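Side-chain contacts in enoyl-CoA hydratase/carnithine racemase (Thermus thermophilus JL-18, PDB 6SL9), which probably catalyses the isomerisation that forms oxepin-CoA in bacterial phenylacetic acid breakdown, as a member of the enoyl-CoA hydratase/isomerase (crotonase) family: residues A[117-122]-A[191-196]; A[19-24]-A[30-35]; A[201-206]-A[235-240]; A[109-114]-A[145-150]; A[38-43]-A[88-93]. All coordinates share one frame; numbering follows the deposited sequence.

Contact 1 of 5, residues A[117-122]-A[191-196]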
# COMPACT_ATOMS: atom_id res chain seq x y z
N GLY A 117 4.42 7.50 15.15
CA GLY A 117 3.44 8.54 15.43
C GLY A 117 2.21 8.37 14.56
O GLY A 117 2.34 8.00 13.40
N ASP A 118 1.02 8.67 15.07
CA ASP A 118 -0.21 8.73 14.25
C ASP A 118 -0.20 9.92 13.32
O ASP A 118 -0.61 9.82 12.16
CB ASP A 118 -1.42 8.80 15.14
CG ASP A 118 -1.57 7.61 16.03
OD1 ASP A 118 -1.49 6.47 15.53
OD2 ASP A 118 -1.73 7.82 17.26
N LEU A 119 0.26 11.05 13.84
CA LEU A 119 0.49 12.28 13.08
C LEU A 119 1.91 12.72 13.35
O LEU A 119 2.36 12.72 14.51
CB LEU A 119 -0.52 13.37 13.44
CG LEU A 119 -1.96 13.01 13.04
CD1 LEU A 119 -2.99 13.93 13.57
CD2 LEU A 119 -2.10 12.93 11.54
N ARG A 120 2.62 13.05 12.27
CA ARG A 120 4.08 13.25 12.35
C ARG A 120 4.44 14.58 11.70
O ARG A 120 4.04 14.87 10.58
CB ARG A 120 4.75 12.09 11.63
CG ARG A 120 4.44 10.74 12.25
CD ARG A 120 5.02 9.55 11.53
NE ARG A 120 4.57 9.46 10.14
CZ ARG A 120 3.39 8.99 9.77
NH1 ARG A 120 2.57 8.44 10.66
NH2 ARG A 120 3.07 8.99 8.47
N LEU A 121 5.24 15.37 12.41
CA LEU A 121 5.75 16.66 11.93
C LEU A 121 7.26 16.60 11.95
O LEU A 121 7.86 15.92 12.81
CB LEU A 121 5.31 17.82 12.84
CG LEU A 121 3.83 18.11 12.96
CD1 LEU A 121 3.20 17.17 13.95
CD2 LEU A 121 3.59 19.52 13.43
N ALA A 122 7.89 17.32 11.03
CA ALA A 122 9.35 17.44 11.03
C ALA A 122 9.74 18.90 10.97
O ALA A 122 9.07 19.72 10.28
CB ALA A 122 9.92 16.76 9.81
N LEU A 191 2.67 20.72 19.62
CA LEU A 191 1.87 20.80 20.87
C LEU A 191 0.45 21.27 20.56
O LEU A 191 -0.49 20.77 21.16
CB LEU A 191 2.55 21.66 21.92
CG LEU A 191 1.87 21.63 23.26
CD1 LEU A 191 1.82 20.24 23.88
CD2 LEU A 191 2.59 22.57 24.20
N SER A 192 0.28 22.24 19.69
CA SER A 192 -1.07 22.73 19.31
C SER A 192 -1.86 21.55 18.76
O SER A 192 -3.05 21.38 19.11
CB SER A 192 -0.94 23.85 18.29
OG SER A 192 -2.22 24.26 17.90
N LEU A 193 -1.27 20.77 17.85
CA LEU A 193 -2.00 19.63 17.26
C LEU A 193 -2.31 18.59 18.35
O LEU A 193 -3.42 18.09 18.43
CB LEU A 193 -1.14 19.02 16.15
CG LEU A 193 -1.68 17.73 15.52
CD1 LEU A 193 -3.03 17.97 14.91
CD2 LEU A 193 -0.73 17.16 14.49
N ALA A 194 -1.36 18.26 19.20
CA ALA A 194 -1.59 17.31 20.30
C ALA A 194 -2.70 17.80 21.22
O ALA A 194 -3.52 17.01 21.65
CB ALA A 194 -0.30 17.05 21.03
N LYS A 195 -2.76 19.11 21.49
CA LYS A 195 -3.83 19.65 22.36
C LYS A 195 -5.18 19.52 21.68
O LYS A 195 -6.18 19.30 22.35
CB LYS A 195 -3.50 21.08 22.77
CG LYS A 195 -2.47 21.18 23.88
CD LYS A 195 -2.16 22.63 24.23
CE LYS A 195 -1.20 22.76 25.38
NZ LYS A 195 -1.07 24.16 25.85
N GLU A 196 -5.24 19.69 20.37
CA GLU A 196 -6.50 19.52 19.62
C GLU A 196 -6.91 18.07 19.73
O GLU A 196 -8.07 17.78 20.02
CB GLU A 196 -6.32 19.90 18.15
CG GLU A 196 -6.12 21.36 17.81
CD GLU A 196 -6.21 21.70 16.33
OE1 GLU A 196 -6.59 20.79 15.52
OE2 GLU A 196 -5.94 22.88 15.98
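L193 reaches from helix 186-197 to a pair of leucines, L119 and L121, on strand 119-123, the helix-on-sheet layering of the crotonase fold. In an extended strand, residues two apart face the same side, so L119 and L121 both present their side chains to the helix while R120, between them, turns its own away. L193 and L119 meet at about a right angle, with L193 CD2 resting 3.9 Å from L119 CB and L119 CD1 nearly as close. Against L121 the crossing is slanted, and the same methyl lies 4.0 Å from L121 CD1. One methyl thus serves both partners, and it gets there because L193 CG stands opposite its backbone N (chi1 174°), which carries the branch outward from the helix. Leucine suits all three places: each is buried, and the pairing is purely apolar. L119 also packs on L162 of the second subunit, so this core layer runs close to the trimer interface. On the other face of the strand, R120 gives hydrogen bonds to L176 O, to G175 O and to Q157 of the second subunit, and its NH1 bonds G117 O at 2.8 Å, with that oxygen almost exactly in the guanidinium plane.

Contact 2 of 5, residues A[19-24]-A[30-35]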
# COMPACT_ATOMS: atom_id res chain seq x y z
N LEU A 19 13.05 12.21 24.26
CA LEU A 19 14.27 11.38 24.29
C LEU A 19 15.43 12.27 24.74
O LEU A 19 15.68 13.34 24.13
CB LEU A 19 14.57 10.77 22.91
CG LEU A 19 13.41 10.02 22.25
CD1 LEU A 19 13.84 9.58 20.89
CD2 LEU A 19 12.91 8.88 23.08
N ASN A 20 16.18 11.82 25.76
CA ASN A 20 17.11 12.76 26.43
C ASN A 20 18.46 12.09 26.68
O ASN A 20 18.89 11.91 27.82
CB ASN A 20 16.50 13.26 27.73
CG ASN A 20 17.34 14.34 28.35
OD1 ASN A 20 17.91 15.15 27.61
ND2 ASN A 20 17.38 14.39 29.68
N ARG A 21 19.17 11.82 25.59
CA ARG A 21 20.60 11.50 25.61
C ARG A 21 21.28 12.31 24.53
O ARG A 21 21.87 11.78 23.57
CB ARG A 21 20.84 10.04 25.30
CG ARG A 21 20.46 8.94 26.26
CD ARG A 21 21.20 7.72 25.66
NE ARG A 21 22.66 7.65 25.88
CZ ARG A 21 23.46 6.69 25.42
NH1 ARG A 21 23.01 5.73 24.65
NH2 ARG A 21 24.74 6.69 25.69
N PRO A 22 21.20 13.65 24.63
CA PRO A 22 21.57 14.45 23.46
C PRO A 22 23.03 14.37 23.04
O PRO A 22 23.34 14.51 21.85
CB PRO A 22 21.15 15.87 23.86
CG PRO A 22 21.14 15.83 25.39
CD PRO A 22 20.58 14.44 25.69
N GLU A 23 23.88 14.11 24.02
CA GLU A 23 25.34 13.96 23.80
C GLU A 23 25.65 12.74 22.95
O GLU A 23 26.74 12.67 22.34
CB GLU A 23 26.09 13.86 25.15
CG GLU A 23 25.78 12.57 25.96
CD GLU A 23 24.60 12.43 26.95
OE1 GLU A 23 23.59 13.11 26.83
OE2 GLU A 23 24.70 11.55 27.83
N LYS A 24 24.75 11.79 22.87
CA LYS A 24 24.86 10.58 22.00
C LYS A 24 23.73 10.57 20.96
O LYS A 24 23.36 9.47 20.52
CB LYS A 24 24.87 9.34 22.89
CG LYS A 24 26.12 9.13 23.74
CD LYS A 24 27.28 8.55 22.93
CE LYS A 24 28.68 8.97 23.36
NZ LYS A 24 28.79 9.13 24.82
N GLY A 30 18.59 -0.51 25.73
CA GLY A 30 17.53 -1.23 26.47
C GLY A 30 17.05 -0.41 27.63
O GLY A 30 15.87 -0.41 27.93
N GLU A 31 17.96 0.26 28.34
CA GLU A 31 17.55 1.11 29.46
C GLU A 31 16.57 2.21 28.99
O GLU A 31 15.54 2.46 29.64
CB GLU A 31 18.78 1.70 30.10
CG GLU A 31 18.42 2.63 31.24
CD GLU A 31 19.58 3.38 31.91
OE1 GLU A 31 20.75 3.26 31.42
OE2 GLU A 31 19.29 4.07 32.90
N LEU A 32 16.92 2.88 27.92
CA LEU A 32 16.05 3.91 27.34
C LEU A 32 14.70 3.32 26.95
O LEU A 32 13.66 3.93 27.24
CB LEU A 32 16.75 4.68 26.22
CG LEU A 32 15.93 5.79 25.58
CD1 LEU A 32 16.88 6.82 24.97
CD2 LEU A 32 15.03 5.27 24.48
N LEU A 33 14.72 2.17 26.33
CA LEU A 33 13.46 1.53 25.89
C LEU A 33 12.61 1.13 27.07
O LEU A 33 11.37 1.32 27.01
CB LEU A 33 13.81 0.35 24.99
CG LEU A 33 14.39 0.73 23.63
CD1 LEU A 33 14.88 -0.49 22.87
CD2 LEU A 33 13.36 1.49 22.80
N ASP A 34 13.23 0.62 28.17
CA ASP A 34 12.41 0.34 29.36
C ASP A 34 11.75 1.64 29.86
O ASP A 34 10.61 1.60 30.29
CB ASP A 34 13.27 -0.29 30.44
CG ASP A 34 13.62 -1.75 30.17
OD1 ASP A 34 12.99 -2.39 29.33
OD2 ASP A 34 14.47 -2.27 30.94
N ALA A 35 12.49 2.75 29.87
CA ALA A 35 11.95 4.04 30.35
C ALA A 35 10.86 4.53 29.40
O ALA A 35 9.86 5.10 29.85
CB ALA A 35 13.07 5.02 30.56
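L32, in the first turns of helix 30-45, receives L19 and R21 from the end of the preceding strand and the loop after it. The helix begins at G30, whose N is hydrogen-bonded to E69 OE1 and whose carbonyl O accepts from D34 N at 2.8 Å. E31 follows on the solvent side, where a carboxylate is at ease, and its side chain brushes M5. L32 comes next and carries the contact. With CG opposite the backbone N (chi1 -179°), its two methyls are held out toward the loop: CD2 lies 4.4 Å from L19 CD2, and CD1 lies 4.4 Å from R21 CG. These are loose van der Waals approaches, and I6 of strand 6-11 also touches both leucines. R21 offers only its aliphatic part here. Its chain bends at chi3 (76°) and takes the guanidinium onward to a salt bridge from NH1 to D66 OD2, while K24 CB lies 3.8 Å above the guanidinium plane, displaced toward the rim. The setting is the first half of a beta-alpha-beta crossover: strand 14-19 leads through this loop into helix 30-45 and then to the parallel strand 51-56, with which L19 shares backbone hydrogen bonds. Past L32 the helix turns to other neighbours. L33 packs on I28 and on Y84 and V87 of helix 77-93, and D34 OD1 forms a salt bridge with R83 NH2. A35, small enough to sit near the sheet, touches I6, and its N bonds E31 O at 3.1 Å.

Contact 3 of 5, residues A[201-206]-A[235-240]; sequences PTRAYA and GQTQDH
R203 and T237 meet through carbon: T237 CG2 lies 4.0 Å from R203 CB and equally near its CG, the two side chains slanting past each other. Beside them D239 OD2 approaches P201 CA at 3.6 Å, and a water links the segments, donating to D239 OD2 at 2.8 Å and accepting from R203 N at 2.9 Å. What sets these groups lies one step further out. T237 is the N-cap of helix 238-249. Its OG1 stands between the backbone N and the carbonyl carbon (chi1 62°), where it accepts from H240 N at 3.1 Å and is also bonded to A234 O; the same rotation aims CG2 at R203. An alanine at T237 is likely to leave H240 N with only its weak bond to the carbonyl of that residue, and to open a gap beside R203 CB and CG. Bent at chi2 and chi3, R203 leads its guanidinium off to a salt bridge with E95, and D239 is fixed by Q256 N and G257 N. H240 in turn binds I135 O and Y77 OH of the second subunit. P201 is the N-cap of helix 202-214, so the water relays a carboxylate to an N-H of that helix's first turn. The helix dipole and the surrounding N-H donors would probably favour an ionised D239, although the nearby C-terminal carboxylate of R258 would work against it.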
# COMPACT_ATOMS: atom_id res chain seq x y z
N PRO A 201 -12.28 12.67 20.33
CA PRO A 201 -12.94 11.45 20.81
C PRO A 201 -11.89 10.33 20.94
O PRO A 201 -11.70 9.54 20.02
CB PRO A 201 -13.99 11.16 19.74
CG PRO A 201 -13.39 11.73 18.46
CD PRO A 201 -12.61 12.95 18.90
N THR A 202 -11.27 10.28 22.10
CA THR A 202 -10.10 9.42 22.30
C THR A 202 -10.41 7.95 21.98
O THR A 202 -9.54 7.24 21.45
CB THR A 202 -9.57 9.62 23.72
OG1 THR A 202 -9.56 11.00 24.04
CG2 THR A 202 -8.22 9.00 23.92
N ARG A 203 -11.60 7.50 22.34
CA ARG A 203 -11.95 6.09 22.05
C ARG A 203 -12.03 5.86 20.54
O ARG A 203 -11.62 4.77 20.05
CB ARG A 203 -13.24 5.65 22.70
CG ARG A 203 -13.26 5.74 24.22
CD ARG A 203 -12.13 4.98 24.86
NE ARG A 203 -12.15 3.56 24.48
CZ ARG A 203 -11.11 2.75 24.33
NH1 ARG A 203 -11.29 1.50 23.92
NH2 ARG A 203 -9.88 3.18 24.53
N ALA A 204 -12.60 6.78 19.80
CA ALA A 204 -12.69 6.63 18.35
C ALA A 204 -11.28 6.63 17.78
O ALA A 204 -10.98 5.82 16.90
CB ALA A 204 -13.54 7.69 17.75
N TYR A 205 -10.37 7.44 18.33
CA TYR A 205 -8.97 7.41 17.84
C TYR A 205 -8.39 6.04 18.13
O TYR A 205 -7.71 5.44 17.26
CB TYR A 205 -8.13 8.50 18.49
CG TYR A 205 -8.55 9.93 18.23
CD1 TYR A 205 -9.06 10.38 17.04
CD2 TYR A 205 -8.31 10.89 19.20
CE1 TYR A 205 -9.31 11.72 16.79
CE2 TYR A 205 -8.57 12.23 18.99
CZ TYR A 205 -9.09 12.66 17.79
OH TYR A 205 -9.34 13.97 17.59
N ALA A 206 -8.54 5.53 19.33
CA ALA A 206 -7.92 4.25 19.73
C ALA A 206 -8.39 3.13 18.83
O ALA A 206 -7.59 2.30 18.43
CB ALA A 206 -8.32 3.98 21.15
N GLY A 235 -20.04 3.06 19.47
CA GLY A 235 -21.43 3.50 19.53
C GLY A 235 -21.95 3.54 20.95
O GLY A 235 -22.94 4.24 21.18
N GLN A 236 -21.31 2.83 21.88
CA GLN A 236 -21.77 2.78 23.27
C GLN A 236 -21.07 3.83 24.13
O GLN A 236 -21.40 3.98 25.29
CB GLN A 236 -21.52 1.41 23.86
CG GLN A 236 -22.40 0.34 23.26
CD GLN A 236 -22.13 -0.99 23.89
OE1 GLN A 236 -22.57 -1.24 25.00
NE2 GLN A 236 -21.41 -1.84 23.18
N THR A 237 -20.17 4.62 23.55
CA THR A 237 -19.42 5.63 24.30
C THR A 237 -20.32 6.86 24.60
O THR A 237 -21.19 7.25 23.79
CB THR A 237 -18.12 6.07 23.60
OG1 THR A 237 -18.43 6.68 22.34
CG2 THR A 237 -17.15 4.92 23.46
N GLN A 238 -19.99 7.54 25.68
CA GLN A 238 -20.60 8.85 25.96
C GLN A 238 -20.26 9.83 24.84
O GLN A 238 -21.12 10.62 24.43
CB GLN A 238 -20.09 9.37 27.29
CG GLN A 238 -20.43 8.50 28.46
CD GLN A 238 -21.89 8.54 28.83
OE1 GLN A 238 -22.53 7.50 28.98
NE2 GLN A 238 -22.45 9.74 28.99
N ASP A 239 -19.06 9.72 24.29
CA ASP A 239 -18.64 10.67 23.23
C ASP A 239 -19.49 10.50 21.97
O ASP A 239 -19.76 11.50 21.32
CB ASP A 239 -17.17 10.47 22.93
CG ASP A 239 -16.25 11.20 23.87
OD1 ASP A 239 -16.73 11.94 24.77
OD2 ASP A 239 -15.03 11.04 23.72
N HIS A 240 -19.89 9.28 21.63
CA HIS A 240 -20.75 9.17 20.44
C HIS A 240 -22.08 9.88 20.67
O HIS A 240 -22.58 10.56 19.76
CB HIS A 240 -20.92 7.69 20.08
CG HIS A 240 -21.93 7.55 18.99
ND1 HIS A 240 -21.79 8.21 17.78
CD2 HIS A 240 -23.10 6.86 18.91
CE1 HIS A 240 -22.85 7.93 17.04
NE2 HIS A 240 -23.64 7.10 17.66
O HOH W 1 -14.14 8.83 22.26

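Contact 4 of 5, residues A[109-114]-A[145-150]; sequences AGMSLA and FLLPRL
Behind L146 and L147, which touch helix 109-115, the flat groups of F145 and R149 lie face against face, one helical turn apart. R149 NE sits 3.4 Å above the plane of the F145 ring, offset toward its rim, and F145 CE2 sits 3.3 Å above one face of the guanidinium. R149 NH1 also bonds F145 O at 2.9 Å, coming in at 118° to the C=O and 21° from the carbonyl plane, so the arginine both covers the ring and binds the carbonyl of the same residue. The helix is kinked at P148, and R149 N stands too far from F145 O for the usual helical bond; the side-chain NH1 bonds that carbonyl instead. Subunits meet on this side: R149 NH2 reaches T215 O of the third subunit, and L218 of that subunit packs on both F145 and R149. The opposing helix 109-115 follows strand 105-107 in the crotonase fold, and in relatives the N-terminal end of this helix contributes to the oxyanion hole that holds the thioester carbonyl. M111 makes the apolar side-chain contact with 145-150: extended from CG onward, with chi1 at 177°, it brings CE to 4.1 Å from L147 CD1, the two side chains crossing at about a right angle. An unbranched methionine can span such a distance, and L147 is backed by A156 and L160 of helix 153-162. L146 instead sets CD1 4.1 Å from S112 O, a backbone carbonyl. The buried S112 hydroxyl is hydrogen-bonded to D140 O, which is what lets a serine sit here.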
# COMPACT_ATOMS: atom_id res chain seq x y z
N ALA A 109 16.69 2.61 14.15
CA ALA A 109 15.53 2.48 15.06
C ALA A 109 14.99 3.83 15.47
O ALA A 109 13.85 3.92 15.89
CB ALA A 109 15.85 1.64 16.25
N GLY A 110 15.77 4.90 15.34
CA GLY A 110 15.21 6.24 15.58
C GLY A 110 14.18 6.59 14.52
O GLY A 110 13.17 7.23 14.82
N MET A 111 14.44 6.21 13.26
CA MET A 111 13.45 6.36 12.18
C MET A 111 12.25 5.45 12.48
O MET A 111 11.11 5.90 12.35
CB MET A 111 14.07 6.04 10.83
CG MET A 111 13.11 6.10 9.70
SD MET A 111 13.99 6.10 8.14
CE MET A 111 12.63 6.13 6.97
N SER A 112 12.49 4.20 12.87
CA SER A 112 11.38 3.30 13.26
C SER A 112 10.47 3.95 14.28
O SER A 112 9.24 3.99 14.09
CB SER A 112 11.91 1.96 13.78
OG SER A 112 12.87 1.35 12.91
N LEU A 113 11.06 4.48 15.36
CA LEU A 113 10.27 5.05 16.46
C LEU A 113 9.47 6.25 15.96
O LEU A 113 8.30 6.42 16.26
CB LEU A 113 11.20 5.42 17.64
CG LEU A 113 11.76 4.24 18.45
CD1 LEU A 113 12.64 4.73 19.60
CD2 LEU A 113 10.67 3.37 19.08
N ALA A 114 10.10 7.13 15.15
CA ALA A 114 9.43 8.35 14.68
C ALA A 114 8.20 7.96 13.87
O ALA A 114 7.14 8.63 13.93
CB ALA A 114 10.38 9.15 13.83
N PHE A 145 7.56 -3.33 8.68
CA PHE A 145 6.08 -3.28 8.70
C PHE A 145 5.65 -1.91 8.23
O PHE A 145 4.85 -1.79 7.30
CB PHE A 145 5.65 -3.68 10.09
CG PHE A 145 4.16 -3.63 10.31
CD1 PHE A 145 3.55 -2.46 10.73
CD2 PHE A 145 3.35 -4.75 10.20
CE1 PHE A 145 2.19 -2.38 10.89
CE2 PHE A 145 1.98 -4.70 10.46
CZ PHE A 145 1.39 -3.50 10.82
N LEU A 146 6.13 -0.88 8.90
CA LEU A 146 5.62 0.47 8.64
C LEU A 146 6.03 1.04 7.31
O LEU A 146 5.22 1.68 6.65
CB LEU A 146 6.12 1.42 9.74
CG LEU A 146 5.42 1.37 11.10
CD1 LEU A 146 6.10 2.38 11.99
CD2 LEU A 146 3.94 1.70 10.98
N LEU A 147 7.29 0.86 6.91
CA LEU A 147 7.74 1.65 5.75
C LEU A 147 6.99 1.34 4.47
O LEU A 147 6.55 2.30 3.84
CB LEU A 147 9.25 1.52 5.61
CG LEU A 147 9.87 2.50 4.62
CD1 LEU A 147 9.67 3.92 5.08
CD2 LEU A 147 11.36 2.21 4.52
N PRO A 148 6.79 0.07 4.09
CA PRO A 148 6.04 -0.15 2.86
C PRO A 148 4.59 0.35 2.94
O PRO A 148 4.05 0.80 1.93
CB PRO A 148 6.11 -1.65 2.66
CG PRO A 148 7.14 -2.17 3.63
CD PRO A 148 7.29 -1.18 4.71
N ARG A 149 3.97 0.27 4.13
CA ARG A 149 2.59 0.77 4.28
C ARG A 149 2.56 2.31 4.11
O ARG A 149 1.59 2.86 3.54
CB ARG A 149 2.09 0.34 5.69
CG ARG A 149 1.87 -1.19 5.80
CD ARG A 149 1.64 -1.65 7.21
NE ARG A 149 1.12 -2.99 7.40
CZ ARG A 149 1.79 -4.09 7.09
NH1 ARG A 149 3.08 -3.97 6.79
NH2 ARG A 149 1.26 -5.31 7.27
N LEU A 150 3.57 3.02 4.64
CA LEU A 150 3.58 4.49 4.63
C LEU A 150 3.99 5.04 3.27
O LEU A 150 3.43 6.09 2.90
CB LEU A 150 4.50 5.02 5.72
CG LEU A 150 4.08 4.76 7.16
CD1 LEU A 150 5.18 5.19 8.09
CD2 LEU A 150 2.78 5.48 7.49

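Contact 5 of 5, residues A[38-43]-A[88-93]; sequences AALKEG and VEALSG
L40 of helix 30-45 packs against A90 and L91 of helix 77-93, and the other residues of 38-43 are arranged around it. A38 faces solvent, and its carbonyl O takes the helical bond from E42 N at 2.9 Å. A39 turns to the sheet, touching I6, K8 and L17; a side chain of one methyl lets the helix settle close there. L40 then points toward the neighbouring helix. Its CG lies opposite the carbonyl carbon (chi1 -64°), and the forked end spreads over L91: CD1 is 3.8 Å from L91 CD2 and 3.9 Å from L91 CG, while CD2 is 4.1 Å from L91 CD2. The same CD1 lies 4.3 Å from A90 CB. A90 is short enough for the backbones to draw near, the CA atoms of L40 and A90 being 7.3 Å apart. The two helices are the connections of successive beta-alpha-beta crossovers in the crotonase fold, one leading from strand 14-19 to strand 51-56 and the next from there to strand 98-102, and L40 lies between them, touching L17 of the sheet as well. K41 leads its long chain away to solvent, where NZ is hydrogen-bonded to a glycerol, probably from the crystallisation liquor, and E42 makes a salt bridge to K8. At G43 the carbonyl O accepts from K96 NZ. On helix 77-93, L91 is backed by W116, and S92 OG folds back on E89 O at 2.8 Å, while E89 OE1 bonds T221 of the third subunit.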
# COMPACT_ATOMS: atom_id res chain seq x y z
N ALA A 38 7.75 2.49 30.09
CA ALA A 38 7.14 2.89 31.36
C ALA A 38 6.38 4.21 31.16
O ALA A 38 5.29 4.39 31.76
CB ALA A 38 8.17 2.99 32.45
N ALA A 39 6.93 5.15 30.40
CA ALA A 39 6.30 6.46 30.19
C ALA A 39 5.03 6.31 29.35
O ALA A 39 4.04 6.97 29.63
CB ALA A 39 7.26 7.39 29.54
N LEU A 40 5.08 5.50 28.29
CA LEU A 40 3.87 5.20 27.48
C LEU A 40 2.78 4.56 28.33
O LEU A 40 1.61 4.98 28.28
CB LEU A 40 4.23 4.28 26.31
CG LEU A 40 5.18 4.85 25.27
CD1 LEU A 40 5.68 3.75 24.36
CD2 LEU A 40 4.56 5.98 24.47
N LYS A 41 3.20 3.61 29.15
CA LYS A 41 2.23 2.96 30.06
C LYS A 41 1.61 3.99 31.03
O LYS A 41 0.40 3.96 31.26
CB LYS A 41 2.93 1.83 30.79
CG LYS A 41 2.04 1.00 31.71
CD LYS A 41 2.89 0.08 32.53
CE LYS A 41 2.08 -0.78 33.47
NZ LYS A 41 2.95 -1.50 34.42
N GLU A 42 2.45 4.83 31.63
CA GLU A 42 1.93 5.84 32.60
C GLU A 42 0.96 6.78 31.87
O GLU A 42 -0.08 7.09 32.43
CB GLU A 42 3.08 6.68 33.18
CG GLU A 42 2.70 7.73 34.20
CD GLU A 42 3.93 8.26 34.95
OE1 GLU A 42 4.38 9.34 34.58
OE2 GLU A 42 4.49 7.53 35.80
N GLY A 43 1.32 7.22 30.67
CA GLY A 43 0.44 8.11 29.93
C GLY A 43 -0.87 7.45 29.58
O GLY A 43 -1.92 8.10 29.65
N VAL A 88 7.69 -1.54 20.89
CA VAL A 88 6.97 -1.30 19.62
C VAL A 88 5.54 -1.76 19.72
O VAL A 88 4.62 -1.10 19.20
CB VAL A 88 7.73 -1.93 18.45
CG1 VAL A 88 6.96 -1.76 17.16
CG2 VAL A 88 9.12 -1.31 18.32
N GLU A 89 5.31 -2.90 20.36
CA GLU A 89 3.92 -3.33 20.59
C GLU A 89 3.15 -2.23 21.33
O GLU A 89 2.01 -1.92 20.97
CB GLU A 89 3.89 -4.62 21.41
CG GLU A 89 4.29 -5.85 20.61
CD GLU A 89 3.22 -6.44 19.74
OE1 GLU A 89 3.51 -7.48 19.09
OE2 GLU A 89 2.09 -5.89 19.69
N ALA A 90 3.76 -1.66 22.37
CA ALA A 90 3.12 -0.61 23.18
C ALA A 90 2.80 0.59 22.30
O ALA A 90 1.67 1.10 22.41
CB ALA A 90 3.98 -0.20 24.37
N LEU A 91 3.74 1.04 21.48
CA LEU A 91 3.45 2.17 20.60
C LEU A 91 2.31 1.78 19.68
O LEU A 91 1.40 2.60 19.44
CB LEU A 91 4.68 2.48 19.77
CG LEU A 91 5.78 3.21 20.54
CD1 LEU A 91 7.14 3.10 19.81
CD2 LEU A 91 5.41 4.69 20.72
N SER A 92 2.36 0.59 19.10
CA SER A 92 1.41 0.25 18.03
C SER A 92 -0.03 0.25 18.53
O SER A 92 -0.96 0.59 17.78
CB SER A 92 1.74 -1.07 17.41
OG SER A 92 1.42 -2.17 18.25
N GLY A 93 -0.21 -0.18 19.78
CA GLY A 93 -1.55 -0.38 20.36
C GLY A 93 -2.01 0.72 21.27
O GLY A 93 -3.07 0.59 21.84

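In the fold
Contacts 1, 4 and 5 lie nearest the chain's centre and are apolar, each resting on leucine methyls. Contact 3, about 21 Å from that centre, adds a carboxylate and a bridging water to a small carbon contact, beside a helix cap. Contact 2 lies between these extremes, pairing leucines with the aliphatic part of an arginine. Contacts 2 and 5 both use helix 30-45, on different turns. Contact 4 joins its neighbours directly: L113 CD2 lies 3.6 Å from L91 CD1 of contact 5, and R120 CD lies 3.3 Å from A114 O, toward contact 1. Contacts 1, 3 and 4 meet the second subunit, and 4 and 5 the third, whereas contact 2 touches neither.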